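Local coordinates for radical SAM domain protein (Methanothrix thermoacetophila, PDB 6Y1X) that probably uses radical SAM chemistry at a [4Fe-4S] cluster to build the carbide-containing NifB-co, the precursor of the nitrogenase iron-molybdenum cofactor, at residues T121-T124 with L125-V128; P147-I150 with E151-D154. All coordinates share one frame; numbering follows the deposited sequence.

Interaction 1. Residues T121-T124 with L125-V128; sequences TFET and LRLV
E123 and R126, one helical turn apart, run side by side and point the same way, joined by a salt bridge. Both first torsions set CG opposite the backbone N, at chi1 -173° in E123 and -176° in R126; the glutamate then bends at chi2 and the arginine at chi3, which swings the two charged ends together. OE1 of E123 lies at the guanidinium edge, near its plane, 2.3 Å from NH2 of R126. That value is too short for an ordinary hydrogen bond, so the exact placement of these ends is doubtful. NE of R126 adds only weak bonds, to E123 OE1 at 3.0 Å and to E123 OE2 at 3.3 Å, and the two flat groups are turned 56° against each other. NH1 pairs with E130 further along, so R126 lies between two carboxylates. L127 brings its CG alongside E123, 3.5 Å from OE1.

The segments form part of helix 119-131, the crossover helix of the beta-alpha-beta unit linking strands 104-109 and 136-141 of the parallel sheet in this radical SAM fold. Its backbone evidence is regular i to i+4 bonding, with V128 N reaching T124 O at 2.9 Å.

The buried side faces the two strands of the unit and, at T124, the preceding helix 87-100. L125 sets its CG beside the backbone N, and CD1 comes 4.3 Å from CG2 of T121 while the side chain packs on V109, L137 and I139. T124 turns its hydroxyl back to the carbonyl of E120, which satisfies OG1, and its side chain packs against P87 and A90 of helix 87-100. V128, one turn further on, places its own CG2 3.4 Å from T124 O and its side chain against V107 and L137.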
loop_
_atom_site.group_PDB
_atom_site.type_symbol
_atom_site.label_atom_id
_atom_site.label_comp_id
_atom_site.label_asym_id
_atom_site.label_seq_id
_atom_site.Cartn_x
_atom_site.Cartn_y
_atom_site.Cartn_z
ATOM N N THR A 121 -8.928 10.579 5.243
ATOM C CA THR A 121 -8.951 9.634 4.130
ATOM C C THR A 121 -10.382 9.258 3.781
ATOM O O THR A 121 -10.779 9.263 2.608
ATOM C CB THR A 121 -8.154 8.381 4.499
ATOM O OG1 THR A 121 -6.780 8.725 4.718
ATOM C CG2 THR A 121 -8.261 7.328 3.410
ATOM N N PHE A 122 -11.169 8.916 4.802
ATOM C CA PHE A 122 -12.529 8.443 4.587
ATOM C C PHE A 122 -13.435 9.577 4.136
ATOM O O PHE A 122 -14.320 9.376 3.298
ATOM C CB PHE A 122 -13.041 7.783 5.867
ATOM C CG PHE A 122 -12.154 6.675 6.350
ATOM C CD1 PHE A 122 -12.334 5.378 5.892
ATOM C CD2 PHE A 122 -11.097 6.938 7.208
ATOM C CE1 PHE A 122 -11.506 4.360 6.314
ATOM C CE2 PHE A 122 -10.256 5.925 7.629
ATOM C CZ PHE A 122 -10.461 4.634 7.184
ATOM N N GLU A 123 -13.227 10.777 4.683
ATOM C CA GLU A 123 -14.017 11.923 4.256
ATOM C C GLU A 123 -13.713 12.291 2.809
ATOM O O GLU A 123 -14.621 12.639 2.045
ATOM C CB GLU A 123 -13.756 13.108 5.183
ATOM C CG GLU A 123 -14.650 14.302 4.933
ATOM C CD GLU A 123 -16.110 13.913 4.804
ATOM O OE1 GLU A 123 -16.723 14.255 3.771
ATOM O OE2 GLU A 123 -16.641 13.256 5.726
ATOM N N THR A 124 -12.443 12.199 2.413
ATOM C CA THR A 124 -12.056 12.547 1.049
ATOM C C THR A 124 -12.652 11.576 0.036
ATOM O O THR A 124 -13.265 11.993 -0.954
ATOM C CB THR A 124 -10.533 12.551 0.925
ATOM O OG1 THR A 124 -9.983 13.563 1.775
ATOM C CG2 THR A 124 -10.123 12.819 -0.509
ATOM N N LEU A 125 -12.496 10.272 0.274
ATOM C CA LEU A 125 -12.981 9.297 -0.692
ATOM C C LEU A 125 -14.500 9.236 -0.711
ATOM O O LEU A 125 -15.090 8.867 -1.730
ATOM C CB LEU A 125 -12.396 7.923 -0.386
ATOM C CG LEU A 125 -10.896 7.826 -0.645
ATOM C CD1 LEU A 125 -10.402 6.490 -0.173
ATOM C CD2 LEU A 125 -10.576 8.038 -2.121
ATOM N N ARG A 126 -15.146 9.590 0.401
ATOM C CA ARG A 126 -16.594 9.740 0.395
ATOM C C ARG A 126 -17.017 10.909 -0.489
ATOM O O ARG A 126 -17.996 10.810 -1.237
ATOM C CB ARG A 126 -17.100 9.926 1.825
ATOM C CG ARG A 126 -18.606 10.007 1.945
ATOM C CD ARG A 126 -19.024 10.580 3.289
ATOM N NE ARG A 126 -18.648 11.986 3.428
ATOM C CZ ARG A 126 -19.370 13.004 2.969
ATOM N NH1 ARG A 126 -20.512 12.777 2.330
ATOM N NH2 ARG A 126 -18.954 14.251 3.144
ATOM N N LEU A 127 -16.283 12.025 -0.422
ATOM C CA LEU A 127 -16.594 13.169 -1.273
ATOM C C LEU A 127 -16.338 12.860 -2.744
ATOM O O LEU A 127 -17.168 13.178 -3.603
ATOM C CB LEU A 127 -15.772 14.386 -0.847
ATOM C CG LEU A 127 -16.119 15.109 0.455
ATOM C CD1 LEU A 127 -15.078 16.180 0.747
ATOM C CD2 LEU A 127 -17.510 15.724 0.380
ATOM N N VAL A 128 -15.203 12.231 -3.050
ATOM C CA VAL A 128 -14.867 11.934 -4.440
ATOM C C VAL A 128 -15.850 10.930 -5.031
ATOM O O VAL A 128 -16.359 11.117 -6.143
ATOM C CB VAL A 128 -13.417 11.432 -4.541
ATOM C CG1 VAL A 128 -13.137 10.887 -5.935
ATOM C CG2 VAL A 128 -12.450 12.550 -4.186
#

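Interaction 2. Residues P147-I150 with E151-D154; sequences PDRI and EDLD
Two successive bends, chi2 -45° and chi3 -67°, turn the R149 chain forward along the helix, toward D152, whose carboxylate starts beside its own backbone N. The two side chains run at a slant to each other, with guanidinium and carboxylate planes nearly perpendicular (89°). R149 approaches side-on and gives both NE and NH2 to one oxygen: NE to D152 OD2 is 2.7 Å, and NH2 to D152 OD2 is also 2.7 Å. Both donors meet OD2 on its anti side, moderately tilted out of the carboxylate plane, and both bonds are noticeably bent.

This pair spans a kink in helix 146-156, the crossover helix between strands 136-141 and 160-164 of the parallel sheet. Here two waters replace direct backbone bonds. One receives the N-H of E151 at 3.0 Å and donates to P147 O at 2.8 Å; the other accepts from D152 N at 3.1 Å and donates to D148 O at 2.7 Å. Direct bonding resumes at L153 N, which bonds to R149 O, and continues with D154 N to I150 O at 2.9 Å. On the inner side, I150 and L153 touch through their CD1 atoms at 4.4 Å and both rest on I161 of the following strand.

Each charged end also has a second partner: NH1 of R149 pairs with E119, and OD1 of D152 with R155. The carboxylate therefore divides its two oxygens between different arginines, a setting that would be expected to favour its ionised form and to fix the rotation of both groups across the turn bridged by the two waters.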
loop_
_atom_site.group_PDB
_atom_site.type_symbol
_atom_site.label_atom_id
_atom_site.label_comp_id
_atom_site.label_asym_id
_atom_site.label_seq_id
_atom_site.Cartn_x
_atom_site.Cartn_y
_atom_site.Cartn_z
ATOM N N PRO A 147 -8.255 -4.422 9.335
ATOM C CA PRO A 147 -9.433 -5.099 9.908
ATOM C C PRO A 147 -10.440 -4.133 10.497
ATOM O O PRO A 147 -11.650 -4.351 10.367
ATOM C CB PRO A 147 -8.835 -6.000 10.998
ATOM C CG PRO A 147 -7.415 -6.144 10.666
ATOM C CD PRO A 147 -6.995 -4.919 9.921
ATOM N N ASP A 148 -9.972 -3.067 11.148
ATOM C CA ASP A 148 -10.878 -2.143 11.821
ATOM C C ASP A 148 -11.607 -1.224 10.848
ATOM O O ASP A 148 -12.711 -0.767 11.151
ATOM C CB ASP A 148 -10.117 -1.301 12.847
ATOM C CG ASP A 148 -9.711 -2.096 14.074
ATOM O OD1 ASP A 148 -10.186 -3.241 14.230
ATOM O OD2 ASP A 148 -8.916 -1.573 14.885
ATOM N N ARG A 149 -11.030 -0.954 9.677
ATOM C CA ARG A 149 -11.596 0.039 8.776
ATOM C C ARG A 149 -12.098 -0.538 7.458
ATOM O O ARG A 149 -12.600 0.225 6.626
ATOM C CB ARG A 149 -10.569 1.141 8.476
ATOM C CG ARG A 149 -10.113 1.939 9.694
ATOM C CD ARG A 149 -11.258 2.353 10.613
ATOM N NE ARG A 149 -12.179 3.318 10.026
ATOM C CZ ARG A 149 -12.120 4.629 10.243
ATOM N NH1 ARG A 149 -11.168 5.128 11.020
ATOM N NH2 ARG A 149 -13.007 5.439 9.677
ATOM N N ILE A 150 -11.975 -1.851 7.237
ATOM C CA ILE A 150 -12.362 -2.419 5.946
ATOM C C ILE A 150 -13.847 -2.203 5.695
ATOM O O ILE A 150 -14.267 -1.996 4.551
ATOM C CB ILE A 150 -11.978 -3.911 5.873
ATOM C CG1 ILE A 150 -12.327 -4.497 4.503
ATOM C CG2 ILE A 150 -12.627 -4.701 7.000
ATOM C CD1 ILE A 150 -11.593 -3.842 3.353
ATOM N N GLU A 151 -14.664 -2.241 6.752
ATOM C CA GLU A 151 -16.096 -2.018 6.587
ATOM C C GLU A 151 -16.369 -0.610 6.069
ATOM O O GLU A 151 -17.239 -0.413 5.213
ATOM C CB GLU A 151 -16.817 -2.246 7.913
ATOM C CG GLU A 151 -18.329 -2.221 7.808
ATOM C CD GLU A 151 -19.008 -3.024 8.904
ATOM O OE1 GLU A 151 -18.621 -2.871 10.084
ATOM O OE2 GLU A 151 -19.932 -3.803 8.587
ATOM N N ASP A 152 -15.626 0.381 6.575
ATOM C CA ASP A 152 -15.775 1.752 6.094
ATOM C C ASP A 152 -15.357 1.871 4.635
ATOM O O ASP A 152 -16.041 2.518 3.833
ATOM C CB ASP A 152 -14.954 2.707 6.957
ATOM C CG ASP A 152 -15.489 2.829 8.363
ATOM O OD1 ASP A 152 -16.618 2.352 8.613
ATOM O OD2 ASP A 152 -14.777 3.395 9.220
ATOM N N LEU A 153 -14.223 1.259 4.279
ATOM C CA LEU A 153 -13.733 1.332 2.905
ATOM C C LEU A 153 -14.750 0.742 1.943
ATOM O O LEU A 153 -15.022 1.306 0.877
ATOM C CB LEU A 153 -12.405 0.586 2.791
ATOM C CG LEU A 153 -11.200 1.201 3.492
ATOM C CD1 LEU A 153 -9.999 0.284 3.352
ATOM C CD2 LEU A 153 -10.889 2.582 2.938
ATOM N N ASP A 154 -15.287 -0.428 2.290
ATOM C CA ASP A 154 -16.329 -1.052 1.485
ATOM C C ASP A 154 -17.542 -0.153 1.348
ATOM O O ASP A 154 -18.091 0.009 0.253
ATOM C CB ASP A 154 -16.773 -2.353 2.140
ATOM C CG ASP A 154 -17.428 -3.321 1.167
ATOM O OD1 ASP A 154 -17.593 -2.974 -0.020
ATOM O OD2 ASP A 154 -17.839 -4.420 1.611
HETATM O O HOH W 1 -14.031 -3.203 9.526
HETATM O O HOH W 2 -14.690 -0.253 9.421
#

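How the interactions relate
Interactions 1 and 2 lie on successive crossover helices, 119-131 and 146-156, with centres 13 Å apart, and they meet through F122. Its ring receives the guanidinium of R149 in a cation-pi contact, F122 CE2 to R149 CZ being 3.5 Å, while F122 CE1 packs 3.9 Å from CD2 of L153. R149 thus ties the two helices by ring and by its ion pair with E119. Strand 136-141, shared by both beta-alpha-beta units, carries C138, a ligand of a [4Fe-4S] cluster. The side chain of L125 is about 7 Å from that of C138, and that of L153 about 9 Å; a bound iron-sulfur cluster is about 9 Å from the L125 side chain and about 11 Å from that of L153.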